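PDB 6K10: aldehyde dehydrogenase, which catalyses the NAD-dependent oxidation of 4,4'-diaponeurosporen-4-al to 4,4'-diaponeurosporenoic acid in staphyloxanthin biosynthesis in Staphylococcus aureus. Local coordinates for residues Tyr112-Ile118 / Phe188-Thr194; Ile184-Phe188 / Ala206-Val212; Leu357-Ile361 / Arg385-Leu390. The protein carries 1 engineered substitution. All coordinates share one frame; numbering follows the deposited sequence.

How the contacts relate
Contacts 1 and 2 lie in one region of the fold, their centres about 10 Å apart, and share Phe188. Along the chain their segments alternate: 112-118, 184-188 running on into 188-194, then 206-212. Together they join two parallel strands of the NAD-binding sheet to helix 197-209, and they touch directly where Val191 meets Val212 and Ile118 meets Ile184. Contact 3 comes later, with its centre about 36 Å from that of contact 1 and on the opposite side of the chain's centre. It pairs helices 357-365 and 380-389, which accompany the second sheet. All three reach the second subunit, so two distant parts of the chain both meet the partner subunit.

Contact 1 (Tyr112-Ile118 / Phe188-Thr194); sequences YGTVLII and FDYVFFT
Leu116 lays its CB over the centre of the Phe188 ring, 3.6 Å from the centroid. Phe188 swings its ring under the leucine because CG stands anti to its carbonyl carbon (chi1 -80°), and this also brings CD1 to within 3.5 Å of Thr114 O at the ring edge. Thr114 is gripped by Asp189 at both backbone poles. Its N-H points almost straight (177°) at the anti lone pair of Asp189 OD2, 2.8 Å away, while its O accepts from Asp189 N at the same length. Parallel strand bonds follow, such as Leu116 N to Tyr190 O at 2.9 Å. The Tyr112 and Tyr190 rings meet obliquely, planes at 41°, with Tyr190 CD2 above the rim of one Tyr112 face. Farther along, Ile118 CG2 reaches the edge of the Phe193 ring, 3.7 Å from CD1, and a water links Ile118 O to Thr194 OG1. The two strands belong to the Rossmann-like NAD-binding sheet, flanked by strands 141-145 and 214-217. Helix 126-138 covers Val115, Ile117 and Phe192, while helix 197-209 packs on Ile118, Val191 and Phe193.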
loop_
_atom_site.group_PDB
_atom_site.type_symbol
_atom_site.label_atom_id
_atom_site.label_comp_id
_atom_site.label_asym_id
_atom_site.label_seq_id
_atom_site.Cartn_x
_atom_site.Cartn_y
_atom_site.Cartn_z
ATOM N N TYR A 112 -13.099 0.566 -1.948
ATOM C CA TYR A 112 -12.952 -0.821 -1.520
ATOM C C TYR A 112 -14.290 -1.423 -1.116
ATOM O O TYR A 112 -14.546 -2.604 -1.370
ATOM C CB TYR A 112 -11.972 -0.906 -0.352
ATOM C CG TYR A 112 -10.520 -0.813 -0.747
ATOM C CD1 TYR A 112 -9.870 -1.894 -1.325
ATOM C CD2 TYR A 112 -9.798 0.353 -0.537
ATOM C CE1 TYR A 112 -8.541 -1.817 -1.683
ATOM C CE2 TYR A 112 -8.467 0.441 -0.894
ATOM C CZ TYR A 112 -7.844 -0.647 -1.467
ATOM O OH TYR A 112 -6.519 -0.571 -1.823
ATOM N N GLY A 113 -15.147 -0.629 -0.478
ATOM C CA GLY A 113 -16.420 -1.122 0.007
ATOM C C GLY A 113 -16.738 -0.637 1.406
ATOM O O GLY A 113 -17.034 0.544 1.610
ATOM N N THR A 114 -16.673 -1.542 2.378
ATOM C CA THR A 114 -16.959 -1.243 3.776
ATOM C C THR A 114 -15.654 -1.321 4.560
ATOM O O THR A 114 -14.993 -2.365 4.563
ATOM C CB THR A 114 -17.993 -2.220 4.334
ATOM O OG1 THR A 114 -19.218 -2.085 3.601
ATOM C CG2 THR A 114 -18.252 -1.946 5.808
ATOM N N VAL A 115 -15.286 -0.221 5.218
ATOM C CA VAL A 115 -13.972 -0.098 5.834
ATOM C C VAL A 115 -14.117 0.095 7.339
ATOM O O VAL A 115 -15.166 0.501 7.848
ATOM C CB VAL A 115 -13.148 1.054 5.218
ATOM C CG1 VAL A 115 -13.109 0.926 3.703
ATOM C CG2 VAL A 115 -13.717 2.406 5.632
ATOM N N LEU A 116 -13.031 -0.202 8.049
ATOM C CA LEU A 116 -12.955 -0.089 9.497
ATOM C C LEU A 116 -11.905 0.949 9.863
ATOM O O LEU A 116 -10.796 0.933 9.319
ATOM C CB LEU A 116 -12.604 -1.437 10.134
ATOM C CG LEU A 116 -12.373 -1.453 11.647
ATOM C CD1 LEU A 116 -13.596 -0.943 12.401
ATOM C CD2 LEU A 116 -11.986 -2.847 12.116
ATOM N N ILE A 117 -12.253 1.845 10.785
ATOM C CA ILE A 117 -11.349 2.884 11.263
ATOM C C ILE A 117 -11.251 2.763 12.777
ATOM O O ILE A 117 -12.262 2.874 13.482
ATOM C CB ILE A 117 -11.825 4.287 10.855
ATOM C CG1 ILE A 117 -11.802 4.431 9.332
ATOM C CG2 ILE A 117 -10.962 5.355 11.508
ATOM C CD1 ILE A 117 -12.426 5.710 8.829
ATOM N N ILE A 118 -10.037 2.533 13.274
ATOM C CA ILE A 118 -9.763 2.412 14.702
ATOM C C ILE A 118 -8.924 3.608 15.125
ATOM O O ILE A 118 -7.884 3.886 14.519
ATOM C CB ILE A 118 -9.036 1.095 15.031
ATOM C CG1 ILE A 118 -9.860 -0.110 14.579
ATOM C CG2 ILE A 118 -8.725 1.009 16.520
ATOM C CD1 ILE A 118 -9.060 -1.400 14.522
ATOM N N PHE A 188 -13.942 -6.971 6.552
ATOM C CA PHE A 188 -13.927 -5.615 6.028
ATOM C C PHE A 188 -13.123 -5.566 4.732
ATOM O O PHE A 188 -12.246 -6.395 4.481
ATOM C CB PHE A 188 -13.316 -4.648 7.044
ATOM C CG PHE A 188 -14.257 -4.225 8.138
ATOM C CD1 PHE A 188 -15.100 -3.139 7.964
ATOM C CD2 PHE A 188 -14.285 -4.902 9.344
ATOM C CE1 PHE A 188 -15.960 -2.741 8.971
ATOM C CE2 PHE A 188 -15.144 -4.510 10.355
ATOM C CZ PHE A 188 -15.981 -3.428 10.169
ATOM N N ASP A 189 -13.430 -4.576 3.898
ATOM C CA ASP A 189 -12.676 -4.382 2.668
ATOM C C ASP A 189 -11.409 -3.562 2.877
ATOM O O ASP A 189 -10.542 -3.555 1.995
ATOM C CB ASP A 189 -13.562 -3.726 1.604
ATOM C CG ASP A 189 -14.809 -4.543 1.307
ATOM O OD1 ASP A 189 -14.671 -5.653 0.751
ATOM O OD2 ASP A 189 -15.924 -4.081 1.632
ATOM N N TYR A 190 -11.281 -2.885 4.016
ATOM C CA TYR A 190 -10.062 -2.179 4.380
ATOM C C TYR A 190 -10.094 -1.913 5.878
ATOM O O TYR A 190 -11.163 -1.703 6.457
ATOM C CB TYR A 190 -9.911 -0.865 3.603
ATOM C CG TYR A 190 -8.483 -0.393 3.493
ATOM C CD1 TYR A 190 -7.895 0.348 4.508
ATOM C CD2 TYR A 190 -7.718 -0.696 2.375
ATOM C CE1 TYR A 190 -6.583 0.776 4.414
ATOM C CE2 TYR A 190 -6.407 -0.272 2.269
ATOM C CZ TYR A 190 -5.845 0.463 3.289
ATOM O OH TYR A 190 -4.539 0.881 3.176
ATOM N N VAL A 191 -8.918 -1.927 6.502
ATOM C CA VAL A 191 -8.783 -1.624 7.922
ATOM C C VAL A 191 -7.751 -0.518 8.091
ATOM O O VAL A 191 -6.621 -0.642 7.608
ATOM C CB VAL A 191 -8.379 -2.868 8.739
ATOM C CG1 VAL A 191 -8.085 -2.477 10.174
ATOM C CG2 VAL A 191 -9.483 -3.913 8.688
ATOM N N PHE A 192 -8.138 0.560 8.769
ATOM C CA PHE A 192 -7.259 1.685 9.068
ATOM C C PHE A 192 -7.099 1.764 10.577
ATOM O O PHE A 192 -8.093 1.899 11.294
ATOM C CB PHE A 192 -7.827 2.996 8.499
ATOM C CG PHE A 192 -6.884 4.171 8.610
ATOM C CD1 PHE A 192 -6.628 4.771 9.837
ATOM C CD2 PHE A 192 -6.254 4.673 7.486
ATOM C CE1 PHE A 192 -5.763 5.841 9.937
ATOM C CE2 PHE A 192 -5.387 5.749 7.584
ATOM C CZ PHE A 192 -5.143 6.331 8.810
ATOM N N PHE A 193 -5.855 1.684 11.055
ATOM C CA PHE A 193 -5.568 1.612 12.481
ATOM C C PHE A 193 -4.478 2.601 12.869
ATOM O O PHE A 193 -3.420 2.642 12.235
ATOM C CB PHE A 193 -5.153 0.193 12.888
ATOM C CG PHE A 193 -4.557 0.119 14.265
ATOM C CD1 PHE A 193 -5.368 -0.022 15.374
ATOM C CD2 PHE A 193 -3.183 0.190 14.452
ATOM C CE1 PHE A 193 -4.831 -0.081 16.638
ATOM C CE2 PHE A 193 -2.642 0.135 15.716
ATOM C CZ PHE A 193 -3.464 -0.008 16.812
ATOM N N THR A 194 -4.736 3.379 13.921
ATOM C CA THR A 194 -3.728 4.188 14.594
ATOM C C THR A 194 -3.707 3.783 16.057
ATOM O O THR A 194 -4.757 3.757 16.707
ATOM C CB THR A 194 -4.024 5.691 14.473
ATOM O OG1 THR A 194 -4.101 6.058 13.091
ATOM C CG2 THR A 194 -2.931 6.521 15.142
HETATM O O HOH W 1 -7.027 6.184 13.152
#

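Contact 2 (Ile184-Phe188 / Ala206-Val212)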
loop_
_atom_site.group_PDB
_atom_site.type_symbol
_atom_site.label_atom_id
_atom_site.label_comp_id
_atom_site.label_asym_id
_atom_site.label_seq_id
_atom_site.Cartn_x
_atom_site.Cartn_y
_atom_site.Cartn_z
ATOM N N ILE A 184 -12.206 -6.677 13.957
ATOM C CA ILE A 184 -11.066 -7.024 13.113
ATOM C C ILE A 184 -11.143 -8.432 12.545
ATOM O O ILE A 184 -10.393 -8.752 11.615
ATOM C CB ILE A 184 -9.738 -6.850 13.877
ATOM C CG1 ILE A 184 -9.717 -7.703 15.145
ATOM C CG2 ILE A 184 -9.500 -5.383 14.206
ATOM C CD1 ILE A 184 -8.431 -7.568 15.941
ATOM N N HIS A 185 -12.020 -9.281 13.072
ATOM C CA HIS A 185 -12.225 -10.615 12.524
ATOM C C HIS A 185 -13.314 -10.655 11.462
ATOM O O HIS A 185 -13.547 -11.717 10.875
ATOM C CB HIS A 185 -12.558 -11.605 13.644
ATOM C CG HIS A 185 -11.398 -11.915 14.536
ATOM N ND1 HIS A 185 -10.205 -12.412 14.057
ATOM C CD2 HIS A 185 -11.245 -11.797 15.876
ATOM C CE1 HIS A 185 -9.366 -12.585 15.063
ATOM N NE2 HIS A 185 -9.973 -12.221 16.178
ATOM N N LEU A 186 -13.986 -9.529 11.206
ATOM C CA LEU A 186 -14.976 -9.432 10.148
ATOM C C LEU A 186 -14.304 -9.079 8.825
ATOM O O LEU A 186 -13.313 -8.341 8.802
ATOM C CB LEU A 186 -16.023 -8.377 10.495
ATOM C CG LEU A 186 -16.892 -8.705 11.710
ATOM C CD1 LEU A 186 -17.831 -7.555 12.040
ATOM C CD2 LEU A 186 -17.672 -9.987 11.466
ATOM N N PRO A 187 -14.825 -9.598 7.685
ATOM C CA PRO A 187 -14.161 -9.381 6.386
ATOM C C PRO A 187 -14.408 -7.984 5.823
ATOM O O PRO A 187 -15.008 -7.807 4.757
ATOM C CB PRO A 187 -14.778 -10.485 5.520
ATOM C CG PRO A 187 -16.157 -10.626 6.058
ATOM C CD PRO A 187 -16.040 -10.422 7.551
ATOM N N PHE A 188 -13.942 -6.971 6.552
ATOM C CA PHE A 188 -13.927 -5.615 6.028
ATOM C C PHE A 188 -13.123 -5.566 4.732
ATOM O O PHE A 188 -12.246 -6.395 4.481
ATOM C CB PHE A 188 -13.316 -4.648 7.044
ATOM C CG PHE A 188 -14.257 -4.225 8.138
ATOM C CD1 PHE A 188 -15.100 -3.139 7.964
ATOM C CD2 PHE A 188 -14.285 -4.902 9.344
ATOM C CE1 PHE A 188 -15.960 -2.741 8.971
ATOM C CE2 PHE A 188 -15.144 -4.510 10.355
ATOM C CZ PHE A 188 -15.981 -3.428 10.169
ATOM N N ALA A 206 -5.164 -10.425 12.510
ATOM C CA ALA A 206 -6.571 -10.728 12.268
ATOM C C ALA A 206 -6.953 -10.423 10.826
ATOM O O ALA A 206 -7.626 -11.222 10.164
ATOM C CB ALA A 206 -7.450 -9.937 13.236
ATOM N N ALA A 207 -6.527 -9.262 10.325
ATOM C CA ALA A 207 -6.819 -8.897 8.943
ATOM C C ALA A 207 -6.175 -9.868 7.965
ATOM O O ALA A 207 -6.749 -10.169 6.912
ATOM C CB ALA A 207 -6.344 -7.471 8.670
ATOM N N SER A 208 -4.982 -10.371 8.295
ATOM C CA SER A 208 -4.268 -11.244 7.368
ATOM C C SER A 208 -5.042 -12.529 7.113
ATOM O O SER A 208 -5.023 -13.066 5.999
ATOM C CB SER A 208 -2.870 -11.552 7.903
ATOM O OG SER A 208 -2.921 -12.489 8.962
ATOM N N GLU A 209 -5.735 -13.028 8.136
ATOM C CA GLU A 209 -6.558 -14.223 7.994
ATOM C C GLU A 209 -7.609 -14.067 6.903
ATOM O O GLU A 209 -7.955 -15.043 6.226
ATOM C CB GLU A 209 -7.220 -14.523 9.338
ATOM C CG GLU A 209 -8.162 -15.699 9.363
ATOM C CD GLU A 209 -8.469 -16.131 10.782
ATOM O OE1 GLU A 209 -8.184 -15.344 11.711
ATOM O OE2 GLU A 209 -8.998 -17.245 10.969
ATOM N N ASN A 210 -8.116 -12.850 6.709
ATOM C CA ASN A 210 -9.185 -12.579 5.759
ATOM C C ASN A 210 -8.690 -11.882 4.497
ATOM O O ASN A 210 -9.510 -11.369 3.726
ATOM C CB ASN A 210 -10.271 -11.738 6.431
ATOM C CG ASN A 210 -11.006 -12.497 7.518
ATOM O OD1 ASN A 210 -11.295 -13.684 7.373
ATOM N ND2 ASN A 210 -11.301 -11.818 8.622
ATOM N N LEU A 211 -7.374 -11.850 4.269
ATOM C CA LEU A 211 -6.781 -11.180 3.108
ATOM C C LEU A 211 -7.221 -9.716 3.022
ATOM O O LEU A 211 -7.475 -9.191 1.938
ATOM C CB LEU A 211 -7.112 -11.918 1.808
ATOM C CG LEU A 211 -6.521 -13.319 1.630
ATOM C CD1 LEU A 211 -7.004 -13.950 0.328
ATOM C CD2 LEU A 211 -5.001 -13.266 1.674
ATOM N N VAL A 212 -7.303 -9.065 4.172
ATOM C CA VAL A 212 -7.807 -7.685 4.252
ATOM C C VAL A 212 -6.591 -6.740 4.209
ATOM O O VAL A 212 -5.682 -6.897 5.026
ATOM C CB VAL A 212 -8.622 -7.461 5.526
ATOM C CG1 VAL A 212 -8.954 -5.990 5.682
ATOM C CG2 VAL A 212 -9.897 -8.289 5.486
HETATM O O HOH W 2 -9.370 -12.727 11.453
#
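A Schellman motif ends helix 197-209 where Asn210 and Val212 meet the loop 184-188, and this helix is the connection of a beta-alpha-beta crossover between parallel strands 190-194 and 214-217. Leu211, with positive phi, is its C-prime residue: Val212 N turns back to Ala207 O at 3.0 Å and Leu211 N to Ser208 O. Ala207 O is thereby used twice, by Asn210 N and Val212 N from opposite faces of its plane. The loop has a turn of its own, an inverse gamma turn centred on Pro187 and closed by Phe188 N to Leu186 O at 2.7 Å.

Ahead of the two turns, Ala206 CB sits 3.7 Å from Ile184 CG1, which lies between the isoleucine's backbone N and carbonyl carbon (chi1 58°), and the His185 ring reaches the same methyl through CE1. Val212 presents CG2 to Phe188 O at 3.2 Å. Asn210 extends its amide toward the loop, where ND2 donates a weak, bent bond to His185 O (136°). Tyr204 of the second subunit joins its hydroxyl to Val212 O in a hydrogen bond, so the end of the helix also takes part in the dimer, while Phe15 in helix 10-23 meets the Phe188 ring. A water makes a further link: it lies in the plane of the His185 ring, 2.8 Å from ND1, and it donates to Ala206 O and to Glu209 OE1, the latter 2.9 Å away.

Contact 3 (Leu357-Ile361 / Arg385-Leu390)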
loop_
_atom_site.group_PDB
_atom_site.type_symbol
_atom_site.label_atom_id
_atom_site.label_comp_id
_atom_site.label_asym_id
_atom_site.label_seq_id
_atom_site.Cartn_x
_atom_site.Cartn_y
_atom_site.Cartn_z
ATOM N N LEU A 357 28.571 12.266 14.986
ATOM C CA LEU A 357 27.303 11.948 14.331
ATOM C C LEU A 357 27.183 10.464 14.015
ATOM O O LEU A 357 26.072 9.912 14.002
ATOM C CB LEU A 357 27.145 12.765 13.050
ATOM C CG LEU A 357 25.746 12.681 12.428
ATOM C CD1 LEU A 357 24.743 13.395 13.318
ATOM C CD2 LEU A 357 25.712 13.240 11.007
ATOM N N ASP A 358 28.312 9.801 13.741
ATOM C CA ASP A 358 28.276 8.367 13.469
ATOM C C ASP A 358 27.734 7.593 14.664
ATOM O O ASP A 358 27.019 6.596 14.492
ATOM C CB ASP A 358 29.671 7.870 13.079
ATOM C CG ASP A 358 30.256 8.639 11.902
ATOM O OD1 ASP A 358 29.863 8.377 10.743
ATOM O OD2 ASP A 358 31.119 9.512 12.137
ATOM N N GLU A 359 28.060 8.038 15.883
ATOM C CA GLU A 359 27.530 7.380 17.072
ATOM C C GLU A 359 26.030 7.610 17.208
ATOM O O GLU A 359 25.277 6.676 17.515
ATOM C CB GLU A 359 28.271 7.872 18.315
ATOM N N ALA A 360 25.573 8.840 16.967
ATOM C CA ALA A 360 24.139 9.111 17.014
ATOM C C ALA A 360 23.381 8.271 15.987
ATOM O O ALA A 360 22.340 7.681 16.296
ATOM C CB ALA A 360 23.884 10.601 16.789
ATOM N N ILE A 361 23.909 8.185 14.764
ATOM C CA ILE A 361 23.275 7.393 13.710
ATOM C C ILE A 361 23.270 5.914 14.078
ATOM O O ILE A 361 22.258 5.219 13.912
ATOM C CB ILE A 361 23.981 7.649 12.361
ATOM C CG1 ILE A 361 23.630 9.046 11.837
ATOM C CG2 ILE A 361 23.643 6.563 11.340
ATOM C CD1 ILE A 361 24.364 9.434 10.561
ATOM N N ARG A 385 23.387 13.579 5.443
ATOM C CA ARG A 385 23.727 12.275 6.003
ATOM C C ARG A 385 22.536 11.653 6.721
ATOM O O ARG A 385 22.233 10.469 6.539
ATOM C CB ARG A 385 24.910 12.404 6.964
ATOM C CG ARG A 385 26.276 12.308 6.315
ATOM C CD ARG A 385 27.320 11.898 7.343
ATOM N NE ARG A 385 27.203 10.482 7.684
ATOM C CZ ARG A 385 27.858 9.891 8.678
ATOM N NH1 ARG A 385 28.681 10.593 9.444
ATOM N NH2 ARG A 385 27.685 8.596 8.908
ATOM N N VAL A 386 21.847 12.441 7.546
ATOM C CA VAL A 386 20.767 11.898 8.365
ATOM C C VAL A 386 19.600 11.454 7.492
ATOM O O VAL A 386 19.034 10.371 7.687
ATOM C CB VAL A 386 20.328 12.929 9.416
ATOM C CG1 VAL A 386 19.022 12.505 10.047
ATOM C CG2 VAL A 386 21.404 13.084 10.478
ATOM N N ILE A 387 19.219 12.284 6.518
ATOM C CA ILE A 387 18.089 11.947 5.654
ATOM C C ILE A 387 18.413 10.731 4.796
ATOM O O ILE A 387 17.545 9.888 4.533
ATOM C CB ILE A 387 17.697 13.160 4.791
ATOM C CG1 ILE A 387 17.309 14.348 5.680
ATOM C CG2 ILE A 387 16.570 12.796 3.832
ATOM C CD1 ILE A 387 17.142 15.650 4.930
ATOM N N ASN A 388 19.669 10.607 4.364
ATOM C CA ASN A 388 20.030 9.516 3.464
ATOM C C ASN A 388 20.286 8.212 4.210
ATOM O O ASN A 388 19.964 7.134 3.699
ATOM C CB ASN A 388 21.261 9.894 2.640
ATOM C CG ASN A 388 20.992 11.027 1.671
ATOM O OD1 ASN A 388 19.841 11.352 1.380
ATOM N ND2 ASN A 388 22.057 11.615 1.143
ATOM N N GLU A 389 20.861 8.278 5.412
ATOM C CA GLU A 389 21.343 7.072 6.074
ATOM C C GLU A 389 20.367 6.480 7.082
ATOM O O GLU A 389 20.482 5.289 7.396
ATOM C CB GLU A 389 22.678 7.348 6.774
ATOM C CG GLU A 389 23.802 7.700 5.816
ATOM C CD GLU A 389 25.092 8.044 6.531
ATOM O OE1 GLU A 389 25.377 7.426 7.578
ATOM O OE2 GLU A 389 25.817 8.937 6.047
ATOM N N LEU A 390 19.423 7.261 7.595
ATOM C CA LEU A 390 18.457 6.781 8.576
ATOM C C LEU A 390 17.066 6.766 7.964
ATOM O O LEU A 390 16.618 7.772 7.406
ATOM C CB LEU A 390 18.465 7.654 9.832
ATOM C CG LEU A 390 19.736 7.587 10.676
ATOM C CD1 LEU A 390 19.695 8.631 11.779
ATOM C CD2 LEU A 390 19.915 6.191 11.254
#
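Arg385 crosses from helix 380-389 to reach Asp358 and Ile361 on helix 357-365, and its path shows how one long side chain can join two helices. Its CB lies 4.2 Å from Leu357 CD2, at the foot of the contact. Beyond CG the chain bends at the third torsion (chi3 74°), and this turn sets the guanidinium edge against Asp358 OD1. NE donates back to Glu389 OE2, one helical turn along, at 2.6 Å in a nearly straight bond. At CZ the flat group is roofed on one face by Ile361, whose CD1 stands 3.7 Å above the plane, displaced toward the rim.

The tips then divide their work. NH1 reaches Asp358 OD1 at 2.8 Å, and NH2 reaches the same oxygen at 2.9 Å while also serving Glu389 OE1 through that oxygen's syn lone pair. Both bonds to OD1 arrive from the same face of the carboxylate, and the two flat groups are turned 42° apart. Glu389, engaged side-on by NE and NH2, holds the guanidinium against rotation, so the second carboxylate positions the group that grips the first. The positive charge shared between them would be expected to ease the repulsion of the two acids.

Under this polar layer the helices touch through aliphatic groups: Ile361 CG2 meets Leu390 CD2 at 3.7 Å, and Leu357 CD2 approaches Val386 CG2 at 4.3 Å. Val386 and Leu390 also pack on Leu373 of strand 372-376. On the far side of helix 380-389, Lys108 of the second subunit bonds to Asn388 OD1. Helices beside a parallel sheet, each leading from one strand to another, are what an alpha/beta fold such as the aldehyde dehydrogenase catalytic domain is built from, and here two of them are tied together by the salt-bridge network of Asp358, Arg385 and Glu389.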